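Local coordinates for protein FKBO (Streptomyces hygroscopicus, PDB 4BPS) that hydrolyses chorismate to pyruvate and a dihydroxycyclohexadiene carboxylic acid during the biosynthesis of the immunosuppressants FK506 and FK520, at residues G257-N269 / D305-L317. Numbering follows the deposited sequence.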
loop_
_atom_site.group_PDB
_atom_site.type_symbol
_atom_site.label_atom_id
_atom_site.label_comp_id
_atom_site.label_asym_id
_atom_site.label_seq_id
_atom_site.Cartn_x
_atom_site.Cartn_y
_atom_site.Cartn_z
ATOM N N GLY A 257 -20.867 -8.922 7.647
ATOM C CA GLY A 257 -20.862 -10.374 7.752
ATOM C C GLY A 257 -20.937 -11.105 6.428
ATOM O O GLY A 257 -21.032 -12.333 6.434
ATOM N N ASP A 258 -20.844 -10.386 5.301
ATOM C CA ASP A 258 -21.114 -10.949 3.976
ATOM C C ASP A 258 -19.878 -10.693 3.100
ATOM O O ASP A 258 -19.761 -9.648 2.474
ATOM C CB ASP A 258 -22.377 -10.263 3.436
ATOM C CG ASP A 258 -22.625 -10.482 1.960
ATOM O OD1 ASP A 258 -22.059 -11.428 1.363
ATOM O OD2 ASP A 258 -23.448 -9.709 1.396
ATOM N N VAL A 259 -18.938 -11.636 3.093
ATOM C CA VAL A 259 -17.670 -11.373 2.425
ATOM C C VAL A 259 -17.864 -11.261 0.917
ATOM O O VAL A 259 -17.134 -10.516 0.250
ATOM C CB VAL A 259 -16.604 -12.419 2.779
ATOM C CG1 VAL A 259 -16.897 -13.784 2.141
ATOM C CG2 VAL A 259 -15.234 -11.910 2.408
ATOM N N THR A 260 -18.815 -12.004 0.363
ATOM C CA THR A 260 -19.079 -11.909 -1.067
ATOM C C THR A 260 -19.540 -10.489 -1.425
ATOM O O THR A 260 -19.017 -9.865 -2.354
ATOM C CB THR A 260 -20.129 -12.940 -1.482
ATOM O OG1 THR A 260 -19.573 -14.238 -1.319
ATOM C CG2 THR A 260 -20.542 -12.762 -2.944
ATOM N N GLY A 261 -20.528 -9.977 -0.688
ATOM C CA GLY A 261 -21.015 -8.636 -0.938
ATOM C C GLY A 261 -19.947 -7.567 -0.734
ATOM O O GLY A 261 -19.799 -6.646 -1.546
ATOM N N GLN A 262 -19.149 -7.693 0.335
ATOM C CA GLN A 262 -18.054 -6.746 0.539
ATOM C C GLN A 262 -17.061 -6.811 -0.607
ATOM O O GLN A 262 -16.560 -5.774 -1.049
ATOM C CB GLN A 262 -17.331 -6.947 1.869
ATOM C CG GLN A 262 -18.183 -6.556 3.078
ATOM C CD GLN A 262 -17.374 -6.457 4.343
ATOM O OE1 GLN A 262 -16.138 -6.489 4.347
ATOM N NE2 GLN A 262 -18.062 -6.330 5.454
ATOM N N CYS A 263 -16.748 -8.017 -1.088
ATOM C CA CYS A 263 -15.768 -8.151 -2.166
ATOM C C CYS A 263 -16.329 -7.509 -3.457
ATOM O O CYS A 263 -15.599 -6.816 -4.182
ATOM C CB CYS A 263 -15.455 -9.621 -2.372
ATOM S SG CYS A 263 -14.040 -9.911 -3.478
ATOM N N GLU A 264 -17.625 -7.731 -3.729
ATOM C CA GLU A 264 -18.244 -7.124 -4.911
ATOM C C GLU A 264 -18.200 -5.591 -4.829
ATOM O O GLU A 264 -17.902 -4.928 -5.827
ATOM C CB GLU A 264 -19.675 -7.618 -5.076
ATOM C CG GLU A 264 -19.799 -9.107 -5.413
ATOM C CD GLU A 264 -19.471 -9.471 -6.861
ATOM O OE1 GLU A 264 -19.084 -8.591 -7.636
ATOM O OE2 GLU A 264 -19.584 -10.662 -7.215
ATOM N N VAL A 265 -18.504 -5.021 -3.661
ATOM C CA VAL A 265 -18.463 -3.574 -3.512
ATOM C C VAL A 265 -17.028 -3.044 -3.575
ATOM O O VAL A 265 -16.775 -1.979 -4.130
ATOM C CB VAL A 265 -19.189 -3.117 -2.228
ATOM C CG1 VAL A 265 -18.960 -1.631 -1.965
ATOM C CG2 VAL A 265 -20.685 -3.407 -2.376
ATOM N N ALA A 266 -16.067 -3.773 -3.001
ATOM C CA ALA A 266 -14.666 -3.376 -3.105
ATOM C C ALA A 266 -14.262 -3.288 -4.573
ATOM O O ALA A 266 -13.626 -2.323 -5.009
ATOM C CB ALA A 266 -13.775 -4.360 -2.352
ATOM N N LEU A 267 -14.606 -4.311 -5.355
ATOM C CA LEU A 267 -14.290 -4.310 -6.780
ATOM C C LEU A 267 -15.044 -3.186 -7.502
ATOM O O LEU A 267 -14.494 -2.550 -8.391
ATOM C CB LEU A 267 -14.591 -5.680 -7.369
ATOM C CG LEU A 267 -13.625 -6.787 -6.930
ATOM C CD1 LEU A 267 -14.207 -8.166 -7.293
ATOM C CD2 LEU A 267 -12.272 -6.594 -7.561
ATOM N N ASP A 268 -16.314 -2.960 -7.135
ATOM C CA ASP A 268 -17.057 -1.829 -7.693
ATOM C C ASP A 268 -16.348 -0.509 -7.399
ATOM O O ASP A 268 -16.279 0.369 -8.263
ATOM C CB ASP A 268 -18.469 -1.716 -7.107
ATOM C CG ASP A 268 -19.406 -2.829 -7.504
ATOM O OD1 ASP A 268 -19.122 -3.595 -8.440
ATOM O OD2 ASP A 268 -20.470 -2.901 -6.832
ATOM N N ASN A 269 -15.852 -0.348 -6.169
ATOM C CA ASN A 269 -15.161 0.887 -5.805
ATOM C C ASN A 269 -13.877 1.037 -6.622
ATOM O O ASN A 269 -13.551 2.133 -7.116
ATOM C CB ASN A 269 -14.829 0.891 -4.319
ATOM C CG ASN A 269 -16.010 1.345 -3.452
ATOM O OD1 ASN A 269 -16.790 2.203 -3.861
ATOM N ND2 ASN A 269 -16.085 0.839 -2.217
ATOM N N ASP A 305 -12.990 -17.968 4.177
ATOM C CA ASP A 305 -13.468 -17.101 3.092
ATOM C C ASP A 305 -12.519 -17.000 1.912
ATOM O O ASP A 305 -12.906 -16.406 0.902
ATOM C CB ASP A 305 -13.734 -15.677 3.612
ATOM C CG ASP A 305 -14.897 -15.599 4.576
ATOM O OD1 ASP A 305 -15.765 -16.500 4.573
ATOM O OD2 ASP A 305 -14.980 -14.580 5.309
ATOM N N LEU A 306 -11.296 -17.522 2.002
ATOM C CA LEU A 306 -10.344 -17.250 0.938
ATOM C C LEU A 306 -10.806 -17.808 -0.397
ATOM O O LEU A 306 -10.721 -17.118 -1.395
ATOM C CB LEU A 306 -8.935 -17.767 1.286
ATOM C CG LEU A 306 -7.953 -16.660 1.756
ATOM C CD1 LEU A 306 -8.138 -16.425 3.254
ATOM C CD2 LEU A 306 -6.498 -16.893 1.446
ATOM N N ASP A 307 -11.307 -19.036 -0.429
ATOM C CA ASP A 307 -11.733 -19.574 -1.718
ATOM C C ASP A 307 -12.981 -18.848 -2.243
ATOM O O ASP A 307 -13.106 -18.638 -3.433
ATOM C CB ASP A 307 -11.971 -21.072 -1.659
ATOM C CG ASP A 307 -11.990 -21.688 -3.047
ATOM O OD1 ASP A 307 -10.953 -21.608 -3.753
ATOM O OD2 ASP A 307 -13.041 -22.226 -3.446
ATOM N N THR A 308 -13.895 -18.477 -1.355
ATOM C CA THR A 308 -15.069 -17.712 -1.729
ATOM C C THR A 308 -14.627 -16.431 -2.446
ATOM O O THR A 308 -15.111 -16.098 -3.539
ATOM C CB THR A 308 -15.898 -17.367 -0.476
ATOM O OG1 THR A 308 -16.312 -18.580 0.158
ATOM C CG2 THR A 308 -17.127 -16.539 -0.837
ATOM N N VAL A 309 -13.691 -15.725 -1.826
ATOM C CA VAL A 309 -13.197 -14.488 -2.399
ATOM C C VAL A 309 -12.434 -14.713 -3.703
ATOM O O VAL A 309 -12.606 -13.955 -4.662
ATOM C CB VAL A 309 -12.335 -13.738 -1.357
ATOM C CG1 VAL A 309 -11.538 -12.604 -1.988
ATOM C CG2 VAL A 309 -13.210 -13.216 -0.232
ATOM N N ARG A 310 -11.616 -15.758 -3.742
ATOM C CA ARG A 310 -10.872 -16.076 -4.954
ATOM C C ARG A 310 -11.832 -16.206 -6.142
ATOM O O ARG A 310 -11.552 -15.685 -7.228
ATOM C CB ARG A 310 -10.080 -17.372 -4.786
ATOM C CG ARG A 310 -9.095 -17.595 -5.924
ATOM C CD ARG A 310 -8.284 -18.891 -5.750
ATOM N NE ARG A 310 -7.511 -18.918 -4.499
ATOM C CZ ARG A 310 -6.339 -18.316 -4.314
ATOM N NH1 ARG A 310 -5.767 -17.642 -5.307
ATOM N NH2 ARG A 310 -5.723 -18.401 -3.138
ATOM N N ARG A 311 -12.961 -16.878 -5.919
ATOM C CA ARG A 311 -13.915 -17.123 -6.993
ATOM C C ARG A 311 -14.630 -15.838 -7.423
ATOM O O ARG A 311 -14.846 -15.618 -8.623
ATOM C CB ARG A 311 -14.918 -18.227 -6.598
ATOM C CG ARG A 311 -14.252 -19.606 -6.447
ATOM C CD ARG A 311 -15.237 -20.777 -6.310
ATOM N NE ARG A 311 -16.445 -20.432 -5.566
ATOM C CZ ARG A 311 -16.620 -20.642 -4.263
ATOM N NH1 ARG A 311 -15.655 -21.200 -3.540
ATOM N NH2 ARG A 311 -17.766 -20.289 -3.682
ATOM N N VAL A 312 -14.989 -14.980 -6.473
ATOM C CA VAL A 312 -15.587 -13.705 -6.813
ATOM C C VAL A 312 -14.635 -12.876 -7.650
ATOM O O VAL A 312 -15.036 -12.277 -8.664
ATOM C CB VAL A 312 -15.990 -12.926 -5.534
ATOM C CG1 VAL A 312 -16.404 -11.507 -5.880
ATOM C CG2 VAL A 312 -17.110 -13.642 -4.780
ATOM N N CYS A 313 -13.376 -12.835 -7.237
ATOM C CA CYS A 313 -12.399 -12.053 -7.958
ATOM C C CYS A 313 -12.158 -12.630 -9.350
ATOM O O CYS A 313 -12.035 -11.880 -10.307
ATOM C CB CYS A 313 -11.089 -11.965 -7.178
ATOM S SG CYS A 313 -11.201 -10.902 -5.703
ATOM N N ALA A 314 -12.064 -13.952 -9.462
ATOM C CA ALA A 314 -11.796 -14.597 -10.738
ATOM C C ALA A 314 -12.911 -14.334 -11.758
ATOM O O ALA A 314 -12.675 -14.402 -12.966
ATOM C CB ALA A 314 -11.604 -16.082 -10.552
ATOM N N ALA A 315 -14.127 -14.046 -11.298
ATOM C CA ALA A 315 -15.203 -13.748 -12.212
ATOM C C ALA A 315 -15.119 -12.332 -12.776
ATOM O O ALA A 315 -15.815 -12.028 -13.747
ATOM C CB ALA A 315 -16.555 -13.937 -11.507
ATOM N N ARG A 316 -14.326 -11.458 -12.147
ATOM C CA ARG A 316 -14.255 -10.074 -12.610
ATOM C C ARG A 316 -12.879 -9.626 -13.078
ATOM O O ARG A 316 -12.799 -8.783 -13.969
ATOM C CB ARG A 316 -14.784 -9.133 -11.531
ATOM C CG ARG A 316 -16.309 -9.351 -11.323
ATOM C CD ARG A 316 -16.929 -8.488 -10.244
ATOM N NE ARG A 316 -16.884 -7.069 -10.579
ATOM C CZ ARG A 316 -17.348 -6.116 -9.779
ATOM N NH1 ARG A 316 -17.848 -6.433 -8.574
ATOM N NH2 ARG A 316 -17.251 -4.848 -10.146
ATOM N N LEU A 317 -11.807 -10.171 -12.492
ATOM C CA LEU A 317 -10.449 -9.781 -12.864
ATOM C C LEU A 317 -10.000 -10.514 -14.130
ATOM O O LEU A 317 -10.573 -11.537 -14.500
ATOM C CB LEU A 317 -9.473 -10.090 -11.719
ATOM C CG LEU A 317 -9.775 -9.355 -10.414
ATOM C CD1 LEU A 317 -8.802 -9.807 -9.346
ATOM C CD2 LEU A 317 -9.771 -7.829 -10.579
HETATM O O HOH W 1 -17.982 -11.745 -9.159
#
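V312 of helix 306-314 fits as a knob into a hole lined by T260, C263, E264 and L267 of helix 259-274, and the axes of segments 259-269 and 306-314, running in roughly the same direction, approach to 9.7 Å at a crossing angle of -35°. A beta-branched valine suits this place because its methyls spread along the groove: CG1, anti to the backbone N (chi1 171°), lies 3.7 Å from C263 SG, while CG2 faces the T260 methyl. Beneath this knob, on the buried side, the compact thiols of C263 and C313 meet SG to SG at 3.7 Å, without a disulfide. Toward the N-terminal ends, V259 crosses V309 at about a right angle, CG2 to CG2 at 3.6 Å, and its CG1 lies against the carboxylate of D305, whose charge is paired with R302.

The polar grip lies at the other end, where R316, E264 and D268 form a salt-bridge network. R316 NH1 donates to E264 OE1 at 2.7 Å, with carboxylate and guanidinium nearly coplanar, and also to the carbonyl O of E264, on a lone pair; NH2 donates to D268 OD1 at 2.8 Å. Arginine serves because its long chain, bent at chi3 (65°), can bring a flat multiple donor to two acidic residues one helical turn apart, with L267 CB over one face. A leucine here would probably leave E264 and D268 without their shared cation, their carboxylates freer to turn. One water donates to both E264 OE2 and V312 O, tying the helices again.

Both helices pack on the sheet of this YjgF-like fold: V259 and V309 touch V337 of strand 337-343, which carries the proton acceptor E338, V309 also rests on strand 296-300, and L317 meets V323 of strand 323-327.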